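Local coordinates for DNA polymerase III, gamma subunit-related protein (PDB 2GNO) that is related to the gamma and delta-prime subunits of bacterial DNA polymerase III and may bind DNA, at residues E224-A227 with L228-Q231; N283-T286 with L287-L291. One frame throughout, in Å; residues are numbered along the deposited sequence.

Interaction 1 (E224-A227 with L228-Q231); sequences EFFA and LFDQ
Phe226 and Phe229 meet in the first turns of helix 225-235, part of the helical C-terminal domain. Their side chains run next to each other and point the same way, and the rings form an offset edge-to-face pair: the edge of Phe226 is turned toward the face of Phe229, centroids 5.7 Å apart and planes at 74°. Phe226 CD1 makes the nearest approach, 4.0 Å from Phe229 CD2. Phe225 adds a third ring, its CD1 sitting 3.8 Å above the centre of one face of Phe226. With CG of Phe229 anti to the backbone N (chi1 -175°), its ring stands beside that of Phe226. Four helical bonds run through the stretch: Leu228 N donates to Glu224 O at 3.2 Å, and Phe229 N, Asp230 N and Gln231 N donate in turn to Phe225 O, Phe226 O and Ala227 O. Asp230 N reaches Phe226 O at 2.9 Å from above the carbonyl plane. Asp230 CG also comes within 3.1 Å of Phe226 O, both carboxylate oxygens only slightly farther off. That approach of acceptors should be mildly unfavourable, perhaps partly offset by the ring hydrogens of Phe229, at whose edge Asp230 OD1 lies in plane.

Interaction 2 (N283-T286 with L287-L291); sequences NKLT and LMNIL
Leu285 and Met288, a selenomethionine in this crystal, touch along the first turns of helix 283-298, the last helix of the C-terminal domain. Leu285 CD1 packs 3.7 Å from the terminal methyl CE of Met288, the two side chains crossing at a slant. The Met288 chain leaves the backbone extended and then bends at its last torsion (chi3 73°), which swings CE back toward the leucine. The same leucine end also reaches Asn289, whose ND2 lies 3.9 Å from Leu285 CG. The Asn289 amide leans back over the preceding turn. ND2 comes close to Leu285 O, but at a poor angle for a hydrogen bond; that carbonyl instead accepts Asn289 N at 3.1 Å.

Behind these side chains runs regular helical bonding. Leu287 N to Asn283 O is the shortest of the four bonds at 2.8 Å, and Met288 N and Ile290 N take Lys284 O and Thr286 O. Buried Thr286 turns its hydroxyl back along the helix, where OG1 is hydrogen-bonded to Asn282 O, one turn earlier; its polar end is thereby satisfied away from the Ile290 side. Helices 239-254 and 261-274 cover this flank, Thr286 meeting Ile245 and Ile273, and Ile290 meeting Thr249 and Phe269. Ile290 holds CG1 between its backbone N and carbonyl carbon (chi1 69°), which leaves CG2 directed at the previous turn, 3.4 Å from Thr286 O.

In the fold
Interactions 1 and 2 are turns of two different helices, 225-235 and 283-298, packed together in the C-terminal domain with centres about 12 Å apart. The Phe229 ring makes much of the join: its CZ lies 3.4 Å from Lys284 O and its CE1 3.9 Å from Leu287 CG. Phe226 adds a second contact, CZ resting 3.9 Å from Met288 SE, so the aromatic pair of interaction 1 meets the selenomethionine of interaction 2. Phe217 of helix 203-219 touches both Phe229 and Leu291. A bound 2-ethoxyethanol, probably from the crystallisation liquor, lies about 5 Å from the Leu228 side chain, in a pocket that includes Arg216.

Interaction 1 (E224-A227 with L228-Q231)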
ATOM      1  N   GLU A 224      -8.407 -15.290 -29.907  1.00 29.82           N
ATOM      2  CA  GLU A 224      -9.267 -14.551 -28.965  1.00 31.55           C
ATOM      3  C   GLU A 224      -8.554 -13.531 -28.073  1.00 30.09           C
ATOM      4  O   GLU A 224      -9.215 -12.885 -27.287  1.00 31.51           O
ATOM      5  CB  GLU A 224     -10.065 -15.543 -28.084  1.00 31.64           C
ATOM      6  CG  GLU A 224     -10.881 -16.608 -28.845  1.00 36.51           C
ATOM      7  CD  GLU A 224     -11.945 -16.049 -29.787  1.00 39.57           C
ATOM      8  OE1 GLU A 224     -12.344 -14.872 -29.637  1.00 45.43           O
ATOM      9  OE2 GLU A 224     -12.404 -16.810 -30.676  1.00 34.23           O
ATOM     10  N   PHE A 225      -7.246 -13.336 -28.217  1.00 28.64           N
ATOM     11  CA  PHE A 225      -6.531 -12.367 -27.397  1.00 30.22           C
ATOM     12  C   PHE A 225      -7.104 -10.943 -27.458  1.00 31.30           C
ATOM     13  O   PHE A 225      -7.328 -10.339 -26.412  1.00 30.25           O
ATOM     14  CB  PHE A 225      -5.049 -12.290 -27.769  1.00 29.86           C
ATOM     15  CG  PHE A 225      -4.272 -11.298 -26.951  1.00 31.25           C
ATOM     16  CD1 PHE A 225      -4.164  -9.961 -27.343  1.00 28.17           C
ATOM     17  CD2 PHE A 225      -3.635 -11.701 -25.787  1.00 33.31           C
ATOM     18  CE1 PHE A 225      -3.448  -9.058 -26.578  1.00 35.62           C
ATOM     19  CE2 PHE A 225      -2.906 -10.809 -25.034  1.00 36.97           C
ATOM     20  CZ  PHE A 225      -2.804  -9.492 -25.425  1.00 32.27           C
ATOM     21  N   PHE A 226      -7.275 -10.394 -28.662  1.00 31.48           N
ATOM     22  CA  PHE A 226      -7.819  -9.033 -28.780  1.00 30.98           C
ATOM     23  C   PHE A 226      -9.270  -8.893 -28.402  1.00 32.39           C
ATOM     24  O   PHE A 226      -9.691  -7.783 -28.097  1.00 33.39           O
ATOM     25  CB  PHE A 226      -7.471  -8.334 -30.106  1.00 32.39           C
ATOM     26  CG  PHE A 226      -6.075  -7.786 -30.114  1.00 30.15           C
ATOM     27  CD1 PHE A 226      -5.788  -6.614 -29.428  1.00 34.27           C
ATOM     28  CD2 PHE A 226      -5.053  -8.437 -30.757  1.00 24.72           C
ATOM     29  CE1 PHE A 226      -4.503  -6.111 -29.383  1.00 29.12           C
ATOM     30  CE2 PHE A 226      -3.765  -7.921 -30.737  1.00 29.91           C
ATOM     31  CZ  PHE A 226      -3.494  -6.757 -30.045  1.00 31.40           C
ATOM     32  N   ALA A 227     -10.022  -9.993 -28.394  1.00 31.31           N
ATOM     33  CA  ALA A 227     -11.397  -9.958 -27.977  1.00 32.43           C
ATOM     34  C   ALA A 227     -11.352  -9.702 -26.476  1.00 32.96           C
ATOM     35  O   ALA A 227     -12.061  -8.818 -25.981  1.00 34.00           O
ATOM     36  CB  ALA A 227     -12.105 -11.266 -28.300  1.00 34.93           C
ATOM     37  N   LEU A 228     -10.488 -10.437 -25.758  1.00 32.49           N
ATOM     38  CA  LEU A 228     -10.340 -10.246 -24.311  1.00 30.86           C
ATOM     39  C   LEU A 228      -9.851  -8.831 -24.038  1.00 30.47           C
ATOM     40  O   LEU A 228     -10.367  -8.159 -23.169  1.00 31.26           O
ATOM     41  CB  LEU A 228      -9.342 -11.255 -23.724  1.00 32.81           C
ATOM     42  CG  LEU A 228      -9.114 -11.232 -22.208  1.00 35.05           C
ATOM     43  CD1 LEU A 228     -10.419 -11.439 -21.428  1.00 40.41           C
ATOM     44  CD2 LEU A 228      -8.102 -12.266 -21.826  1.00 35.68           C
ATOM     45  N   PHE A 229      -8.851  -8.384 -24.789  1.00 31.41           N
ATOM     46  CA  PHE A 229      -8.298  -7.036 -24.619  1.00 33.10           C
ATOM     47  C   PHE A 229      -9.346  -5.948 -24.788  1.00 33.47           C
ATOM     48  O   PHE A 229      -9.403  -5.026 -23.973  1.00 34.96           O
ATOM     49  CB  PHE A 229      -7.161  -6.806 -25.600  1.00 32.48           C
ATOM     50  CG  PHE A 229      -6.463  -5.502 -25.420  1.00 36.07           C
ATOM     51  CD1 PHE A 229      -5.452  -5.380 -24.485  1.00 37.83           C
ATOM     52  CD2 PHE A 229      -6.777  -4.412 -26.219  1.00 34.74           C
ATOM     53  CE1 PHE A 229      -4.783  -4.196 -24.332  1.00 39.05           C
ATOM     54  CE2 PHE A 229      -6.115  -3.223 -26.064  1.00 35.24           C
ATOM     55  CZ  PHE A 229      -5.123  -3.117 -25.115  1.00 38.81           C
ATOM     56  N   ASP A 230     -10.165  -6.053 -25.838  1.00 36.65           N
ATOM     57  CA  ASP A 230     -11.248  -5.077 -26.093  1.00 38.22           C
ATOM     58  C   ASP A 230     -12.257  -5.060 -24.947  1.00 40.09           C
ATOM     59  O   ASP A 230     -12.664  -3.981 -24.502  1.00 39.22           O
ATOM     60  CB  ASP A 230     -11.951  -5.341 -27.424  1.00 37.91           C
ATOM     61  CG  ASP A 230     -11.047  -5.084 -28.638  1.00 43.76           C
ATOM     62  OD1 ASP A 230      -9.976  -4.450 -28.491  1.00 41.48           O
ATOM     63  OD2 ASP A 230     -11.412  -5.532 -29.748  1.00 50.56           O
ATOM     64  N   GLN A 231     -12.622  -6.244 -24.449  1.00 39.72           N
ATOM     65  CA  GLN A 231     -13.548  -6.349 -23.315  1.00 38.86           C
ATOM     66  C   GLN A 231     -12.972  -5.663 -22.060  1.00 37.61           C
ATOM     67  O   GLN A 231     -13.706  -5.021 -21.315  1.00 37.72           O
ATOM     68  CB  GLN A 231     -13.851  -7.817 -23.014  1.00 38.75           C
ATOM     69  CG  GLN A 231     -14.830  -8.071 -21.872  1.00 40.64           C
ATOM     70  CD  GLN A 231     -15.078  -9.555 -21.614  1.00 44.59           C
ATOM     71  OE1 GLN A 231     -14.321 -10.428 -22.056  1.00 48.70           O
ATOM     72  NE2 GLN A 231     -16.130  -9.842 -20.869  1.00 47.80           N
TER

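Interaction 2 (N283-T286 with L287-L291)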
ATOM      1  N   ASN A 283      -2.934   4.880 -22.646  1.00 31.90           N
ATOM      2  CA  ASN A 283      -3.321   3.699 -21.858  1.00 34.00           C
ATOM      3  C   ASN A 283      -3.408   2.380 -22.637  1.00 33.62           C
ATOM      4  O   ASN A 283      -2.708   1.404 -22.293  1.00 35.41           O
ATOM      5  CB  ASN A 283      -4.637   3.954 -21.079  1.00 34.15           C
ATOM      6  CG  ASN A 283      -4.502   5.005 -19.954  1.00 35.99           C
ATOM      7  OD1 ASN A 283      -3.407   5.350 -19.505  1.00 34.58           O
ATOM      8  ND2 ASN A 283      -5.650   5.485 -19.472  1.00 36.49           N
ATOM      9  N   LYS A 284      -4.222   2.353 -23.690  1.00 33.94           N
ATOM     10  CA  LYS A 284      -4.426   1.128 -24.503  1.00 34.33           C
ATOM     11  C   LYS A 284      -3.154   0.605 -25.150  1.00 34.60           C
ATOM     12  O   LYS A 284      -2.904  -0.594 -25.149  1.00 35.53           O
ATOM     13  CB  LYS A 284      -5.532   1.320 -25.544  1.00 34.40           C
ATOM     14  CG  LYS A 284      -6.906   1.526 -24.920  1.00 41.25           C
ATOM     15  CD  LYS A 284      -8.012   1.680 -25.963  1.00 46.44           C
ATOM     16  CE  LYS A 284      -9.358   1.995 -25.294  1.00 53.34           C
ATOM     17  NZ  LYS A 284     -10.489   2.128 -26.258  1.00 54.26           N
ATOM     18  N   LEU A 285      -2.351   1.502 -25.708  1.00 33.66           N
ATOM     19  CA  LEU A 285      -1.082   1.092 -26.307  1.00 33.93           C
ATOM     20  C   LEU A 285      -0.153   0.513 -25.239  1.00 30.34           C
ATOM     21  O   LEU A 285       0.496  -0.504 -25.469  1.00 30.61           O
ATOM     22  CB  LEU A 285      -0.399   2.292 -26.954  1.00 32.50           C
ATOM     23  CG  LEU A 285       0.927   2.093 -27.666  1.00 40.27           C
ATOM     24  CD1 LEU A 285       0.761   1.189 -28.892  1.00 47.61           C
ATOM     25  CD2 LEU A 285       1.456   3.460 -28.053  1.00 45.77           C
ATOM     26  N   THR A 286      -0.086   1.160 -24.076  1.00 29.63           N
ATOM     27  CA  THR A 286       0.775   0.682 -22.999  1.00 27.35           C
ATOM     28  C   THR A 286       0.299  -0.675 -22.459  1.00 29.60           C
ATOM     29  O   THR A 286       1.125  -1.577 -22.264  1.00 27.59           O
ATOM     30  CB  THR A 286       0.897   1.708 -21.841  1.00 27.79           C
ATOM     31  OG1 THR A 286       1.405   2.956 -22.344  1.00 30.18           O
ATOM     32  CG2 THR A 286       1.822   1.187 -20.751  1.00 27.30           C
ATOM     33  N   LEU A 287      -1.008  -0.803 -22.206  1.00 28.97           N
ATOM     34  CA  LEU A 287      -1.583  -2.055 -21.690  1.00 29.51           C
ATOM     35  C   LEU A 287      -1.304  -3.201 -22.669  1.00 27.70           C
ATOM     36  O   LEU A 287      -0.849  -4.251 -22.275  1.00 32.14           O
ATOM     37  CB  LEU A 287      -3.085  -1.904 -21.424  1.00 29.26           C
ATOM     38  CG  LEU A 287      -3.813  -3.092 -20.745  1.00 34.07           C
ATOM     39  CD1 LEU A 287      -3.273  -3.349 -19.368  1.00 40.05           C
ATOM     40  CD2 LEU A 287      -5.288  -2.800 -20.649  1.00 40.65           C
HETATM   41  N   MSE A 288      -1.529  -2.953 -23.956  1.00 29.88           N
HETATM   42  CA  MSE A 288      -1.265  -3.922 -25.000  1.00 28.15           C
HETATM   43  C   MSE A 288       0.159  -4.423 -24.960  1.00 27.68           C
HETATM   44  O   MSE A 288       0.402  -5.623 -25.038  1.00 31.46           O
HETATM   45  CB  MSE A 288      -1.471  -3.286 -26.375  1.00 28.88           C
HETATM   46  CG  MSE A 288      -1.352  -4.291 -27.484  1.00 33.90           C
HETATM   47 SE   MSE A 288      -1.645  -3.464 -29.155  0.75 37.00          SE
HETATM   48  CE  MSE A 288       0.019  -2.443 -29.383  1.00 39.28           C
ATOM     49  N   ASN A 289       1.096  -3.490 -24.839  1.00 29.16           N
ATOM     50  CA  ASN A 289       2.512  -3.832 -24.808  1.00 29.21           C
ATOM     51  C   ASN A 289       2.945  -4.625 -23.571  1.00 28.71           C
ATOM     52  O   ASN A 289       3.667  -5.578 -23.734  1.00 31.56           O
ATOM     53  CB  ASN A 289       3.374  -2.581 -25.021  1.00 28.45           C
ATOM     54  CG  ASN A 289       3.283  -2.019 -26.459  1.00 37.97           C
ATOM     55  OD1 ASN A 289       3.245  -2.761 -27.447  1.00 35.73           O
ATOM     56  ND2 ASN A 289       3.348  -0.705 -26.568  1.00 36.59           N
ATOM     57  N   ILE A 290       2.515  -4.245 -22.366  1.00 28.11           N
ATOM     58  CA  ILE A 290       2.920  -4.986 -21.148  1.00 30.97           C
ATOM     59  C   ILE A 290       2.358  -6.418 -21.170  1.00 29.71           C
ATOM     60  O   ILE A 290       3.056  -7.371 -20.841  1.00 30.06           O
ATOM     61  CB  ILE A 290       2.560  -4.248 -19.813  1.00 30.48           C
ATOM     62  CG1 ILE A 290       1.049  -4.187 -19.524  1.00 35.25           C
ATOM     63  CG2 ILE A 290       3.168  -2.842 -19.798  1.00 29.96           C
ATOM     64  CD1 ILE A 290       0.698  -3.542 -18.191  1.00 29.80           C
ATOM     65  N   LEU A 291       1.099  -6.543 -21.561  1.00 28.78           N
ATOM     66  CA  LEU A 291       0.420  -7.832 -21.657  1.00 31.63           C
ATOM     67  C   LEU A 291       1.055  -8.722 -22.709  1.00 32.12           C
ATOM     68  O   LEU A 291       1.197  -9.935 -22.478  1.00 33.46           O
ATOM     69  CB  LEU A 291      -1.062  -7.638 -21.965  1.00 31.45           C
ATOM     70  CG  LEU A 291      -1.918  -7.045 -20.876  1.00 35.56           C
ATOM     71  CD1 LEU A 291      -3.319  -6.798 -21.407  1.00 35.46           C
ATOM     72  CD2 LEU A 291      -1.971  -7.960 -19.653  1.00 44.45           C
TER